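PDB 6FF6: BRIC1 from Synthetic construct, which is of unknown function but was computationally designed as an all-helical repeat protein with a novel corrugated architecture. Local coordinates for residues Asp221-Lys224 with Glu228-Ala231; Gly66-Phe71 with Met75-Val80. One frame throughout, in Å; residues are numbered along the deposited sequence.

Contact 1 of 2, residues Asp221-Lys224 with Glu228-Ala231; sequences DAYK and EPDA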
ATOM      1  N   ASP A 221      22.369  -8.894   2.237  1.00 89.38           N
ATOM      2  CA  ASP A 221      22.635  -9.315   3.613  1.00 92.37           C
ATOM      3  C   ASP A 221      23.102  -8.183   4.532  1.00 99.22           C
ATOM      4  O   ASP A 221      22.664  -8.108   5.685  1.00101.34           O
ATOM      5  CB  ASP A 221      23.620 -10.491   3.639  1.00 95.54           C
ATOM      6  CG  ASP A 221      23.061 -11.801   3.076  1.00113.61           C
ATOM      7  OD1 ASP A 221      21.825 -11.873   2.817  1.00108.29           O
ATOM      8  OD2 ASP A 221      23.855 -12.743   2.873  1.00131.93           O
ATOM      9  N   ALA A 222      23.982  -7.302   4.034  1.00 96.12           N
ATOM     10  CA  ALA A 222      24.445  -6.152   4.804  1.00 96.67           C
ATOM     11  C   ALA A 222      23.236  -5.299   5.157  1.00103.81           C
ATOM     12  O   ALA A 222      23.016  -5.042   6.339  1.00106.45           O
ATOM     13  CB  ALA A 222      25.438  -5.341   4.001  1.00 95.86           C
ATOM     14  N   TYR A 223      22.405  -4.930   4.152  1.00100.26           N
ATOM     15  CA  TYR A 223      21.184  -4.142   4.387  1.00101.46           C
ATOM     16  C   TYR A 223      20.188  -4.902   5.292  1.00110.13           C
ATOM     17  O   TYR A 223      19.518  -4.267   6.113  1.00111.64           O
ATOM     18  CB  TYR A 223      20.460  -3.774   3.082  1.00100.51           C
ATOM     19  CG  TYR A 223      21.255  -3.056   2.016  1.00 99.14           C
ATOM     20  CD1 TYR A 223      21.809  -1.804   2.258  1.00100.41           C
ATOM     21  CD2 TYR A 223      21.310  -3.549   0.716  1.00 98.55           C
ATOM     22  CE1 TYR A 223      22.461  -1.099   1.254  1.00 99.46           C
ATOM     23  CE2 TYR A 223      22.010  -2.876  -0.282  1.00 98.12           C
ATOM     24  CZ  TYR A 223      22.575  -1.645  -0.009  1.00102.78           C
ATOM     25  OH  TYR A 223      23.220  -0.946  -0.992  1.00103.61           O
ATOM     26  N   LYS A 224      20.106  -6.249   5.145  1.00106.95           N
ATOM     27  CA  LYS A 224      19.227  -7.101   5.954  1.00109.69           C
ATOM     28  C   LYS A 224      19.584  -6.974   7.435  1.00118.46           C
ATOM     29  O   LYS A 224      18.696  -6.961   8.274  1.00120.30           O
ATOM     30  CB  LYS A 224      19.314  -8.562   5.489  1.00110.97           C
ATOM     31  CG  LYS A 224      18.126  -9.431   5.853  1.00127.07           C
ATOM     32  CD  LYS A 224      18.256 -10.816   5.202  1.00139.25           C
ATOM     33  CE  LYS A 224      17.011 -11.673   5.337  1.00157.68           C
ATOM     34  NZ  LYS A 224      17.099 -12.919   4.524  1.00163.82           N
ATOM     35  N   GLU A 228      26.260  -1.561   6.355  1.00106.52           N
ATOM     36  CA  GLU A 228      26.574  -0.948   5.082  1.00101.83           C
ATOM     37  C   GLU A 228      27.358  -1.928   4.214  1.00 99.61           C
ATOM     38  O   GLU A 228      28.252  -2.610   4.718  1.00 98.85           O
ATOM     39  CB  GLU A 228      27.243   0.431   5.264  1.00103.44           C
ATOM     40  CG  GLU A 228      26.421   1.585   4.697  1.00109.99           C
ATOM     41  CD  GLU A 228      25.050   1.907   5.278  1.00137.08           C
ATOM     42  OE1 GLU A 228      24.045   1.725   4.552  1.00133.63           O
ATOM     43  OE2 GLU A 228      24.980   2.384   6.435  1.00136.33           O
ATOM     44  N   PRO A 229      26.955  -2.083   2.933  1.00 92.19           N
ATOM     45  CA  PRO A 229      27.640  -3.052   2.058  1.00 90.59           C
ATOM     46  C   PRO A 229      29.131  -2.798   1.892  1.00 94.71           C
ATOM     47  O   PRO A 229      29.598  -1.680   2.149  1.00 96.44           O
ATOM     48  CB  PRO A 229      26.866  -2.971   0.737  1.00 90.51           C
ATOM     49  CG  PRO A 229      26.092  -1.715   0.811  1.00 94.70           C
ATOM     50  CD  PRO A 229      25.876  -1.365   2.224  1.00 91.82           C
ATOM     51  N   ASP A 230      29.884  -3.838   1.494  1.00 89.66           N
ATOM     52  CA  ASP A 230      31.331  -3.733   1.320  1.00 90.66           C
ATOM     53  C   ASP A 230      31.681  -2.856   0.130  1.00 92.99           C
ATOM     54  O   ASP A 230      31.318  -3.170  -1.005  1.00 92.08           O
ATOM     55  CB  ASP A 230      31.987  -5.120   1.193  1.00 93.30           C
ATOM     56  CG  ASP A 230      33.503  -5.131   1.161  1.00106.54           C
ATOM     57  OD1 ASP A 230      34.122  -4.128   1.587  1.00110.11           O
ATOM     58  OD2 ASP A 230      34.073  -6.146   0.720  1.00117.32           O
ATOM     59  N   ALA A 231      32.364  -1.744   0.411  1.00 90.42           N
ATOM     60  CA  ALA A 231      32.844  -0.757  -0.566  1.00 89.29           C
ATOM     61  C   ALA A 231      33.922  -1.357  -1.486  1.00 94.56           C
ATOM     62  O   ALA A 231      33.929  -1.079  -2.692  1.00 95.34           O
ATOM     63  CB  ALA A 231      33.396   0.446   0.170  1.00 90.92           C
TER

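Contact 2 of 2, residues Gly66-Phe71 with Met75-Val80; sequences GGAGTF and MLQYAV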
ATOM      1  N   GLY A  66      -2.971  17.659  -3.640  1.00100.35           N
ATOM      2  CA  GLY A  66      -2.517  17.306  -4.980  1.00104.77           C
ATOM      3  C   GLY A  66      -1.536  16.153  -4.983  1.00111.55           C
ATOM      4  O   GLY A  66      -1.739  15.165  -5.702  1.00115.03           O
ATOM      5  N   GLY A  67      -0.498  16.267  -4.148  1.00105.40           N
ATOM      6  CA  GLY A  67       0.516  15.231  -3.985  1.00105.83           C
ATOM      7  C   GLY A  67      -0.062  13.942  -3.436  1.00106.85           C
ATOM      8  O   GLY A  67       0.237  12.858  -3.939  1.00109.11           O
ATOM      9  N   ALA A  68      -0.919  14.059  -2.417  1.00100.15           N
ATOM     10  CA  ALA A  68      -1.586  12.915  -1.795  1.00100.17           C
ATOM     11  C   ALA A  68      -2.411  12.131  -2.837  1.00111.50           C
ATOM     12  O   ALA A  68      -2.306  10.903  -2.901  1.00113.55           O
ATOM     13  CB  ALA A  68      -2.463  13.365  -0.645  1.00 96.50           C
ATOM     14  N   GLY A  69      -3.129  12.854  -3.700  1.00109.89           N
ATOM     15  CA  GLY A  69      -3.876  12.256  -4.799  1.00113.81           C
ATOM     16  C   GLY A  69      -2.966  11.589  -5.814  1.00122.41           C
ATOM     17  O   GLY A  69      -3.221  10.450  -6.223  1.00126.56           O
ATOM     18  N   THR A  70      -1.882  12.283  -6.206  1.00118.74           N
ATOM     19  CA  THR A  70      -0.889  11.790  -7.172  1.00123.06           C
ATOM     20  C   THR A  70      -0.325  10.419  -6.772  1.00127.12           C
ATOM     21  O   THR A  70      -0.221   9.531  -7.620  1.00131.37           O
ATOM     22  CB  THR A  70       0.241  12.830  -7.369  1.00130.63           C
ATOM     23  OG1 THR A  70      -0.307  14.061  -7.841  1.00132.83           O
ATOM     24  CG2 THR A  70       1.301  12.370  -8.346  1.00132.79           C
ATOM     25  N   PHE A  71       0.009  10.247  -5.481  1.00118.96           N
ATOM     26  CA  PHE A  71       0.632   9.024  -4.981  1.00119.45           C
ATOM     27  C   PHE A  71      -0.306   8.031  -4.304  1.00121.46           C
ATOM     28  O   PHE A  71       0.168   7.014  -3.781  1.00122.82           O
ATOM     29  CB  PHE A  71       1.786   9.373  -4.040  1.00118.73           C
ATOM     30  CG  PHE A  71       2.844  10.269  -4.635  1.00122.00           C
ATOM     31  CD1 PHE A  71       3.627   9.837  -5.695  1.00131.05           C
ATOM     32  CD2 PHE A  71       3.080  11.531  -4.115  1.00120.28           C
ATOM     33  CE1 PHE A  71       4.608  10.667  -6.241  1.00134.24           C
ATOM     34  CE2 PHE A  71       4.059  12.359  -4.664  1.00125.24           C
ATOM     35  CZ  PHE A  71       4.821  11.922  -5.719  1.00129.07           C
ATOM     36  N   MET A  75      -5.443   8.121   3.065  1.00103.44           N
ATOM     37  CA  MET A  75      -5.695   8.588   4.428  1.00100.20           C
ATOM     38  C   MET A  75      -5.349  10.056   4.541  1.00100.48           C
ATOM     39  O   MET A  75      -6.060  10.808   5.197  1.00 99.00           O
ATOM     40  CB  MET A  75      -4.856   7.783   5.419  1.00103.13           C
ATOM     41  CG  MET A  75      -5.108   6.323   5.372  1.00109.77           C
ATOM     42  SD  MET A  75      -6.495   5.975   6.400  1.00114.26           S
ATOM     43  CE  MET A  75      -5.716   5.003   7.591  1.00112.61           C
ATOM     44  N   LEU A  76      -4.259  10.473   3.873  1.00 97.14           N
ATOM     45  CA  LEU A  76      -3.819  11.860   3.860  1.00 93.41           C
ATOM     46  C   LEU A  76      -4.846  12.709   3.077  1.00 95.87           C
ATOM     47  O   LEU A  76      -5.244  13.770   3.562  1.00 94.25           O
ATOM     48  CB  LEU A  76      -2.410  11.954   3.255  1.00 93.94           C
ATOM     49  CG  LEU A  76      -1.758  13.335   3.205  1.00 95.57           C
ATOM     50  CD1 LEU A  76      -1.673  13.945   4.588  1.00 93.21           C
ATOM     51  CD2 LEU A  76      -0.399  13.243   2.595  1.00 95.26           C
ATOM     52  N   GLN A  77      -5.287  12.212   1.894  1.00 91.83           N
ATOM     53  CA  GLN A  77      -6.277  12.833   1.005  1.00 91.33           C
ATOM     54  C   GLN A  77      -7.530  13.198   1.791  1.00 92.04           C
ATOM     55  O   GLN A  77      -7.988  14.334   1.720  1.00 90.92           O
ATOM     56  CB  GLN A  77      -6.671  11.846  -0.106  1.00 96.56           C
ATOM     57  CG  GLN A  77      -6.111  12.159  -1.483  1.00114.96           C
ATOM     58  CD  GLN A  77      -6.349  11.017  -2.452  1.00125.27           C
ATOM     59  OE1 GLN A  77      -6.126   9.842  -2.145  1.00124.10           O
ATOM     60  NE2 GLN A  77      -6.792  11.335  -3.657  1.00106.30           N
ATOM     61  N   TYR A  78      -8.046  12.244   2.574  1.00 86.94           N
ATOM     62  CA  TYR A  78      -9.235  12.417   3.384  1.00 86.44           C
ATOM     63  C   TYR A  78      -9.043  13.445   4.508  1.00 86.23           C
ATOM     64  O   TYR A  78      -9.892  14.316   4.690  1.00 83.83           O
ATOM     65  CB  TYR A  78      -9.731  11.057   3.886  1.00 90.75           C
ATOM     66  CG  TYR A  78     -10.654  10.377   2.885  1.00 97.60           C
ATOM     67  CD1 TYR A  78     -11.973  10.800   2.718  1.00102.12           C
ATOM     68  CD2 TYR A  78     -10.206   9.318   2.098  1.00101.55           C
ATOM     69  CE1 TYR A  78     -12.825  10.183   1.796  1.00107.18           C
ATOM     70  CE2 TYR A  78     -11.053   8.685   1.180  1.00107.47           C
ATOM     71  CZ  TYR A  78     -12.361   9.125   1.027  1.00118.18           C
ATOM     72  OH  TYR A  78     -13.199   8.518   0.111  1.00125.03           O
ATOM     73  N   ALA A  79      -7.909  13.388   5.191  1.00 83.94           N
ATOM     74  CA  ALA A  79      -7.507  14.349   6.238  1.00 82.69           C
ATOM     75  C   ALA A  79      -7.382  15.774   5.667  1.00 86.28           C
ATOM     76  O   ALA A  79      -7.767  16.728   6.345  1.00 85.87           O
ATOM     77  CB  ALA A  79      -6.170  13.931   6.857  1.00 82.95           C
ATOM     78  N   VAL A  80      -6.860  15.913   4.432  1.00 82.82           N
ATOM     79  CA  VAL A  80      -6.688  17.202   3.767  1.00 82.34           C
ATOM     80  C   VAL A  80      -8.040  17.739   3.315  1.00 86.29           C
ATOM     81  O   VAL A  80      -8.318  18.917   3.552  1.00 84.18           O
ATOM     82  CB  VAL A  80      -5.678  17.130   2.598  1.00 87.64           C
ATOM     83  CG1 VAL A  80      -5.545  18.469   1.912  1.00 86.93           C
ATOM     84  CG2 VAL A  80      -4.320  16.667   3.081  1.00 87.49           C
TER

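Contact 1 of 2, residues Asp221-Lys224 with Glu228-Ala231
The backbone closes in most at Ala222 and Pro229, whose CA atoms stand 5.2 Å apart where the last turn of helix 203-224 faces the irregular chain at Glu228-Ala231. Two side chains of the helix do the touching. Ala222 directs its methyl straight at the loop, and CB comes to 3.7 Å from Pro229 CA, close beside the prolyl nitrogen and the carbonyl carbon of Glu228. Tyr223 supplies the second point of contact: its CB bond points neither at the loop nor away from it, but with CG set anti to its own carbonyl carbon (chi1 -55°) the far end of the ring reaches the pyrrolidine. There Tyr223 CE1 lies 3.6 Å from Pro229 CD, and the phenolic OH of Tyr223 is 3.5 Å from Pro229 CG. Ring and pyrrolidine meet at a slant. The arrangement is a short loop connecting two consecutive helices, 203-224 and 231-247, in which the chain leaves the first and starts the second after only a few residues. Asp230 is the N-cap of that second helix, its OD1 accepting from the backbone N of Ala232 while OD2 bonds to Ser233 OG. No hydrogen bond joins the two segments, and the polar end of Tyr223 is used elsewhere, bonded to the backbone N of Leu180. Its ring also stacks with Phe177, and Ile179 of helix 178-196 touches both Tyr223 and Pro229.

Contact 2 of 2, residues Gly66-Phe71 with Met75-Val80
Ala68 and Leu76 form the apolar half of this contact, where the end of helix 51-71 runs past the beginning of helix 74-92. The two short segments are nearly antiparallel, at 151° between their directions, with axes 8.6 Å apart at closest approach. Such a pair, linked by a very short turn, is an alpha-alpha hairpin, here joining helices 51-71 and 74-92 within the designed helical repeat protein. Ala68 CB lies 3.8 Å from Leu76 CD2 and almost as near to Leu76 CG. Leu76 CG is anti to the backbone N (chi1 -178°), which lays the isobutyl group alongside the methyl of the facing helix. Beyond the pair, Leu76 also packs on Met115 and Leu116 of helix 99-121, and Ala68 on Phe73 in the turn, so the methyl contact belongs to a wider apolar layer.

The second kind of contact is van der Waals packing of an amide against a glycine. Gln77 stretches out beyond CG and brings its amide across to the backbone of Gly69, with Gln77 NE2 3.3 Å from Gly69 CA. Nearer its root the same chain is apolar, Gln77 CG standing 3.9 Å from Ala68 CB.

The hydrogen bonds of the two segments lie within each helix. At Gly66 O two donors meet, Thr70 N and Thr70 OG1; Thr70 OG1 lies 2.8 Å from Gly66 O and 41° above the carbonyl plane.

Ala68 offers its methyl to both Leu76 and Gln77, and Gly69 its backbone to the Gln77 amide. The segments therefore meet through van der Waals contact, part apolar and part amide on backbone, while the hydrogen bonds run within each helix, not across.

The centres of contacts 1 and 2 lie 35 Å apart, on opposite sides of the chain's centre, and the two share no helix. Both are partly buried and bury similar area, and both join pieces of chain only a few residues apart without a hydrogen bond between them. They differ in what is joined. Contact 2 sets helix against helix and has the second subunit nearby, since Met75, Tyr78 and Ala79 pack on it; contact 1 sets a helix end against a loop, and no other chain of the assembly touches it. Leucine and a glutamine amide meet small residues in contact 2; in contact 1 a proline meets an alanine methyl and a tyrosine ring.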